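PDB 3IGH: uncharacterized metal-dependent hydrolase from Pyrococcus horikoshii, which is of unknown specific function but probably hydrolyses carbon-nitrogen bonds other than peptide bonds, as a metal-dependent member of the amidohydrolase family. Local coordinates for residues I88-K96 against E115-I125. Sequence-based numbering, arbitrary orientation. Where two conformers were deposited one is given.
Sequences IEELIQRLK and EWPTRKELNAI. With SO4 (sulfate ion), chain I.
A water joins I88 and E115: it accepts from I88 N at 2.9 Å and lies 2.8 Å from E115 OE1, to which it can donate. No direct hydrogen bond links 88-96 with 115-125; the rest is van der Waals packing, some of it carbon against oxygen, as where I92 CD1 lies 3.4 Å from E121 O. I88 lies between two glutamates and crosses each at about a right angle. Its CG1 meets the carboxylate end of E115. Its CG2 and CD1 both touch E121 OE2, with CG2 at 3.6 Å. CD1 also reaches P117.

E121 belongs to a capping box with T118 at the start of the short helix 119-122. E121 N donates to T118 OG1 at 3.2 Å, and T118 N makes a weak bond back to E121 OE2. The weak bond helps to place the carboxylate that lies against I88.

Further along, L122 CD2 is the shared apolar point. L91 CD2, I92 CD1 and L95 CD1 all meet it, L95 CD1 most closely at 3.7 Å. I125 CD1 rests on L95 CB at 3.8 Å. The extended K96 chain runs past I125 and brings CE to A124 O.

L91, L95 and L122 also pack on I131 of strand 129-133, while L91 and P117 touch W108 of strand 103-108. Helix 88-96 and the 115-125 segment thus pack together over these two neighbouring parallel strands.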
ATOM      1  N   ILE A  88      36.112 -21.532 -26.966  1.00 53.80           N
ATOM      2  CA  ILE A  88      36.233 -21.404 -25.508  1.00 50.82           C
ATOM      3  C   ILE A  88      37.016 -20.138 -25.160  1.00 52.63           C
ATOM      4  O   ILE A  88      36.623 -19.386 -24.264  1.00 54.07           O
ATOM      5  CB  ILE A  88      36.879 -22.669 -24.859  1.00 49.48           C
ATOM      6  CG1 ILE A  88      36.017 -23.919 -25.099  1.00 53.03           C
ATOM      7  CG2 ILE A  88      37.137 -22.474 -23.356  1.00 55.11           C
ATOM      8  CD1 ILE A  88      34.551 -23.804 -24.669  1.00 46.43           C
ATOM      9  N   GLU A  89      38.093 -19.891 -25.910  1.00 51.29           N
ATOM     10  CA  GLU A  89      38.926 -18.691 -25.762  1.00 52.10           C
ATOM     11  C   GLU A  89      38.105 -17.397 -25.830  1.00 47.59           C
ATOM     12  O   GLU A  89      38.249 -16.523 -24.971  1.00 49.13           O
ATOM     13  CB  GLU A  89      40.052 -18.701 -26.819  1.00 59.25           C
ATOM     14  CG  GLU A  89      40.950 -17.452 -26.861  1.00 74.84           C
ATOM     15  CD  GLU A  89      40.491 -16.407 -27.883  1.00 97.92           C
ATOM     16  OE1 GLU A  89      40.226 -16.774 -29.051  1.00100.68           O
ATOM     17  OE2 GLU A  89      40.401 -15.213 -27.516  1.00 97.00           O
ATOM     18  N   GLU A  90      37.251 -17.298 -26.850  1.00 46.75           N
ATOM     19  CA  GLU A  90      36.390 -16.134 -27.048  0.50 50.34           C
ATOM     20  C   GLU A  90      35.395 -15.999 -25.887  1.00 43.62           C
ATOM     21  O   GLU A  90      35.163 -14.899 -25.379  1.00 48.38           O
ATOM     22  CB  GLU A  90      35.644 -16.254 -28.382  0.50 50.11           C
ATOM     23  CG  GLU A  90      35.758 -15.037 -29.307  0.50 57.44           C
ATOM     24  CD  GLU A  90      34.704 -13.970 -29.052  0.50 58.44           C
ATOM     25  OE1 GLU A  90      33.980 -13.608 -30.004  0.50 53.58           O
ATOM     26  OE2 GLU A  90      34.598 -13.477 -27.912  0.50 70.01           O
ATOM     27  N   LEU A  91      34.827 -17.131 -25.475  1.00 45.92           N
ATOM     28  CA  LEU A  91      33.877 -17.203 -24.366  1.00 45.52           C
ATOM     29  C   LEU A  91      34.488 -16.694 -23.053  1.00 50.17           C
ATOM     30  O   LEU A  91      33.872 -15.877 -22.364  1.00 41.65           O
ATOM     31  CB  LEU A  91      33.342 -18.637 -24.238  1.00 42.34           C
ATOM     32  CG  LEU A  91      32.305 -19.039 -23.184  1.00 49.51           C
ATOM     33  CD1 LEU A  91      31.276 -19.976 -23.789  1.00 38.53           C
ATOM     34  CD2 LEU A  91      32.975 -19.700 -21.974  1.00 50.67           C
ATOM     35  N   ILE A  92      35.704 -17.150 -22.733  1.00 46.05           N
ATOM     36  CA  ILE A  92      36.404 -16.727 -21.508  1.00 44.74           C
ATOM     37  C   ILE A  92      36.748 -15.237 -21.567  1.00 40.56           C
ATOM     38  O   ILE A  92      36.631 -14.523 -20.568  1.00 46.31           O
ATOM     39  CB  ILE A  92      37.690 -17.590 -21.231  1.00 45.68           C
ATOM     40  CG1 ILE A  92      37.350 -19.082 -21.102  1.00 41.82           C
ATOM     41  CG2 ILE A  92      38.458 -17.098 -19.993  1.00 49.43           C
ATOM     42  CD1 ILE A  92      36.488 -19.460 -19.905  1.00 47.89           C
ATOM     43  N   GLN A  93      37.146 -14.772 -22.747  1.00 46.20           N
ATOM     44  CA  GLN A  93      37.471 -13.369 -22.963  1.00 52.57           C
ATOM     45  C   GLN A  93      36.269 -12.461 -22.664  1.00 52.61           C
ATOM     46  O   GLN A  93      36.418 -11.431 -21.995  1.00 49.21           O
ATOM     47  CB  GLN A  93      37.983 -13.165 -24.392  1.00 56.42           C
ATOM     48  CG  GLN A  93      38.777 -11.879 -24.605  1.00 74.23           C
ATOM     49  CD  GLN A  93      39.265 -11.703 -26.043  1.00 74.95           C
ATOM     50  OE1 GLN A  93      40.128 -10.865 -26.315  1.00 94.07           O
ATOM     51  NE2 GLN A  93      38.714 -12.491 -26.967  1.00 87.25           N
ATOM     52  N   ARG A  94      35.084 -12.871 -23.129  1.00 46.82           N
ATOM     53  CA  ARG A  94      33.834 -12.139 -22.874  1.00 44.01           C
ATOM     54  C   ARG A  94      33.472 -12.119 -21.391  1.00 38.66           C
ATOM     55  O   ARG A  94      33.103 -11.070 -20.845  1.00 45.04           O
ATOM     56  CB  ARG A  94      32.676 -12.733 -23.685  1.00 38.14           C
ATOM     57  CG  ARG A  94      32.791 -12.520 -25.188  1.00 43.31           C
ATOM     58  CD  ARG A  94      31.554 -13.018 -25.922  1.00 51.26           C
ATOM     59  NE  ARG A  94      31.777 -13.079 -27.362  1.00 51.13           N
ATOM     60  CZ  ARG A  94      30.816 -13.172 -28.278  1.00 58.90           C
ATOM     61  NH1 ARG A  94      29.536 -13.202 -27.919  1.00 44.40           N
ATOM     62  NH2 ARG A  94      31.140 -13.224 -29.562  1.00 39.90           N
ATOM     63  N   LEU A  95      33.594 -13.272 -20.742  1.00 40.37           N
ATOM     64  CA  LEU A  95      33.275 -13.381 -19.319  1.00 46.76           C
ATOM     65  C   LEU A  95      34.220 -12.575 -18.422  1.00 53.31           C
ATOM     66  O   LEU A  95      33.800 -12.051 -17.387  1.00 53.09           O
ATOM     67  CB  LEU A  95      33.216 -14.846 -18.888  1.00 42.70           C
ATOM     68  CG  LEU A  95      32.055 -15.636 -19.491  1.00 45.07           C
ATOM     69  CD1 LEU A  95      32.246 -17.105 -19.238  1.00 43.25           C
ATOM     70  CD2 LEU A  95      30.688 -15.148 -18.955  1.00 38.58           C
ATOM     71  N   LYS A  96      35.481 -12.455 -18.837  1.00 53.25           N
ATOM     72  CA  LYS A  96      36.466 -11.640 -18.114  1.00 55.12           C
ATOM     73  C   LYS A  96      36.173 -10.136 -18.164  1.00 50.35           C
ATOM     74  O   LYS A  96      36.606  -9.395 -17.286  1.00 53.63           O
ATOM     75  CB  LYS A  96      37.888 -11.934 -18.606  1.00 53.10           C
ATOM     76  CG  LYS A  96      38.466 -13.226 -18.050  1.00 60.64           C
ATOM     77  CD  LYS A  96      39.965 -13.326 -18.299  1.00 84.61           C
ATOM     78  CE  LYS A  96      40.550 -14.570 -17.641  1.00 90.21           C
ATOM     79  NZ  LYS A  96      42.025 -14.648 -17.815  1.00 97.32           N
ATOM     80  N   GLU A 115      32.647 -27.359 -29.008  1.00 46.29           N
ATOM     81  CA  GLU A 115      32.752 -28.183 -27.803  1.00 48.23           C
ATOM     82  C   GLU A 115      31.949 -27.528 -26.668  1.00 45.16           C
ATOM     83  O   GLU A 115      31.629 -26.344 -26.737  1.00 46.50           O
ATOM     84  CB  GLU A 115      34.226 -28.320 -27.388  1.00 42.77           C
ATOM     85  CG  GLU A 115      34.965 -26.988 -27.243  1.00 39.58           C
ATOM     86  CD  GLU A 115      36.428 -27.149 -26.846  1.00 61.23           C
ATOM     87  OE1 GLU A 115      37.254 -26.315 -27.273  1.00 69.68           O
ATOM     88  OE2 GLU A 115      36.759 -28.101 -26.105  1.00 65.78           O
ATOM     89  N   TRP A 116      31.638 -28.296 -25.626  1.00 44.12           N
ATOM     90  CA  TRP A 116      30.948 -27.763 -24.446  1.00 40.11           C
ATOM     91  C   TRP A 116      31.915 -26.993 -23.551  1.00 42.66           C
ATOM     92  O   TRP A 116      33.072 -27.395 -23.399  1.00 42.03           O
ATOM     93  CB  TRP A 116      30.312 -28.898 -23.648  1.00 35.37           C
ATOM     94  CG  TRP A 116      29.078 -29.487 -24.266  1.00 42.68           C
ATOM     95  CD1 TRP A 116      28.995 -30.197 -25.435  1.00 43.89           C
ATOM     96  CD2 TRP A 116      27.750 -29.446 -23.729  1.00 52.57           C
ATOM     97  NE1 TRP A 116      27.697 -30.590 -25.662  1.00 47.60           N
ATOM     98  CE2 TRP A 116      26.911 -30.144 -24.631  1.00 55.11           C
ATOM     99  CE3 TRP A 116      27.185 -28.885 -22.575  1.00 61.58           C
ATOM    100  CZ2 TRP A 116      25.535 -30.290 -24.416  1.00 54.77           C
ATOM    101  CZ3 TRP A 116      25.819 -29.036 -22.357  1.00 52.00           C
ATOM    102  CH2 TRP A 116      25.010 -29.734 -23.273  1.00 52.04           C
ATOM    103  N   PRO A 117      31.456 -25.875 -22.952  1.00 42.23           N
ATOM    104  CA  PRO A 117      32.323 -25.255 -21.951  1.00 35.78           C
ATOM    105  C   PRO A 117      32.268 -26.064 -20.654  1.00 35.10           C
ATOM    106  O   PRO A 117      31.318 -26.823 -20.439  1.00 38.71           O
ATOM    107  CB  PRO A 117      31.741 -23.843 -21.782  1.00 41.18           C
ATOM    108  CG  PRO A 117      30.352 -23.915 -22.291  1.00 35.71           C
ATOM    109  CD  PRO A 117      30.186 -25.145 -23.132  1.00 39.29           C
ATOM    110  N   THR A 118      33.301 -25.945 -19.823  1.00 38.14           N
ATOM    111  CA  THR A 118      33.409 -26.782 -18.621  1.00 38.76           C
ATOM    112  C   THR A 118      33.729 -25.955 -17.379  1.00 33.97           C
ATOM    113  O   THR A 118      34.303 -24.866 -17.480  1.00 34.74           O
ATOM    114  CB  THR A 118      34.530 -27.850 -18.745  1.00 41.88           C
ATOM    115  OG1 THR A 118      35.808 -27.193 -18.744  1.00 39.42           O
ATOM    116  CG2 THR A 118      34.363 -28.715 -20.007  1.00 43.13           C
ATOM    117  N   ARG A 119      33.363 -26.512 -16.223  1.00 41.02           N
ATOM    118  CA  ARG A 119      33.737 -26.011 -14.894  1.00 42.43           C
ATOM    119  C   ARG A 119      35.221 -25.645 -14.792  1.00 39.21           C
ATOM    120  O   ARG A 119      35.568 -24.551 -14.331  1.00 39.82           O
ATOM    121  CB  ARG A 119      33.365 -27.064 -13.835  1.00 40.06           C
ATOM    122  CG  ARG A 119      33.783 -26.726 -12.397  1.00 49.05           C
ATOM    123  CD  ARG A 119      33.603 -27.922 -11.454  1.00 45.46           C
ATOM    124  NE  ARG A 119      34.385 -29.092 -11.863  1.00 51.65           N
ATOM    125  CZ  ARG A 119      35.681 -29.278 -11.610  1.00 59.30           C
ATOM    126  NH1 ARG A 119      36.390 -28.376 -10.936  1.00 50.59           N
ATOM    127  NH2 ARG A 119      36.275 -30.381 -12.043  1.00 52.95           N
ATOM    128  N   LYS A 120      36.091 -26.552 -15.245  1.00 49.00           N
ATOM    129  CA  LYS A 120      37.543 -26.315 -15.225  1.00 44.87           C
ATOM    130  C   LYS A 120      37.966 -25.084 -16.019  1.00 46.77           C
ATOM    131  O   LYS A 120      38.770 -24.286 -15.538  1.00 45.70           O
ATOM    132  CB  LYS A 120      38.310 -27.546 -15.722  1.00 53.52           C
ATOM    133  CG  LYS A 120      38.447 -28.650 -14.694  1.00 59.09           C
ATOM    134  CD  LYS A 120      39.047 -29.905 -15.304  1.00 78.50           C
ATOM    135  CE  LYS A 120      39.046 -31.051 -14.306  1.00 86.48           C
ATOM    136  NZ  LYS A 120      39.432 -32.336 -14.945  1.00 94.18           N
ATOM    137  N   GLU A 121      37.420 -24.931 -17.227  1.00 41.82           N
ATOM    138  CA  GLU A 121      37.735 -23.780 -18.089  1.00 39.30           C
ATOM    139  C   GLU A 121      37.249 -22.471 -17.474  1.00 38.60           C
ATOM    140  O   GLU A 121      37.920 -21.438 -17.554  1.00 41.21           O
ATOM    141  CB  GLU A 121      37.124 -23.968 -19.482  1.00 46.22           C
ATOM    142  CG  GLU A 121      37.790 -25.059 -20.320  1.00 51.14           C
ATOM    143  CD  GLU A 121      36.874 -25.655 -21.386  1.00 62.79           C
ATOM    144  OE1 GLU A 121      37.318 -26.594 -22.077  1.00 57.12           O
ATOM    145  OE2 GLU A 121      35.714 -25.204 -21.536  1.00 52.85           O
ATOM    146  N   LEU A 122      36.091 -22.533 -16.823  1.00 40.35           N
ATOM    147  CA  LEU A 122      35.494 -21.355 -16.204  1.00 41.45           C
ATOM    148  C   LEU A 122      36.166 -20.981 -14.879  1.00 45.64           C
ATOM    149  O   LEU A 122      35.954 -19.878 -14.363  1.00 41.67           O
ATOM    150  CB  LEU A 122      33.992 -21.570 -16.012  1.00 37.24           C
ATOM    151  CG  LEU A 122      33.159 -21.772 -17.281  1.00 38.50           C
ATOM    152  CD1 LEU A 122      31.727 -22.136 -16.911  1.00 43.58           C
ATOM    153  CD2 LEU A 122      33.200 -20.541 -18.170  1.00 36.13           C
ATOM    154  N   ASN A 123      36.980 -21.892 -14.339  1.00 46.05           N
ATOM    155  CA  ASN A 123      37.802 -21.599 -13.153  1.00 44.73           C
ATOM    156  C   ASN A 123      38.850 -20.508 -13.397  1.00 50.17           C
ATOM    157  O   ASN A 123      39.355 -19.904 -12.448  1.00 54.39           O
ATOM    158  CB  ASN A 123      38.448 -22.876 -12.595  1.00 46.08           C
ATOM    159  CG  ASN A 123      37.470 -23.737 -11.808  1.00 47.39           C
ATOM    160  OD1 ASN A 123      36.462 -23.248 -11.288  1.00 47.89           O
ATOM    161  ND2 ASN A 123      37.767 -25.026 -11.714  1.00 41.21           N
ATOM    162  N   ALA A 124      39.139 -20.236 -14.672  1.00 48.38           N
ATOM    163  CA  ALA A 124      40.049 -19.157 -15.082  1.00 47.37           C
ATOM    164  C   ALA A 124      39.534 -17.753 -14.745  1.00 50.62           C
ATOM    165  O   ALA A 124      40.303 -16.794 -14.711  1.00 51.18           O
ATOM    166  CB  ALA A 124      40.364 -19.261 -16.570  1.00 53.77           C
ATOM    167  N   ILE A 125      38.229 -17.633 -14.512  1.00 54.17           N
ATOM    168  CA  ILE A 125      37.646 -16.377 -14.050  1.00 52.31           C
ATOM    169  C   ILE A 125      37.572 -16.424 -12.525  1.00 50.92           C
ATOM    170  O   ILE A 125      37.007 -17.363 -11.957  1.00 47.06           O
ATOM    171  CB  ILE A 125      36.249 -16.143 -14.663  1.00 53.19           C
ATOM    172  CG1 ILE A 125      36.337 -16.142 -16.193  1.00 49.62           C
ATOM    173  CG2 ILE A 125      35.659 -14.820 -14.181  1.00 44.36           C
ATOM    174  CD1 ILE A 125      35.420 -17.139 -16.853  1.00 50.67           C
TER
HETATM  175  S   SO4 I   8      25.790 -32.445 -28.470  1.00 73.08           S
HETATM  176  O1  SO4 I   8      27.243 -32.487 -28.292  1.00 68.57           O
HETATM  177  O2  SO4 I   8      25.327 -33.696 -29.065  1.00 67.03           O
HETATM  178  O3  SO4 I   8      25.151 -32.263 -27.169  1.00 82.79           O
HETATM  179  O4  SO4 I   8      25.435 -31.339 -29.357  1.00 75.25           O
HETATM  180  O   HOH W   1      36.893 -23.873 -28.488  1.00 41.46           O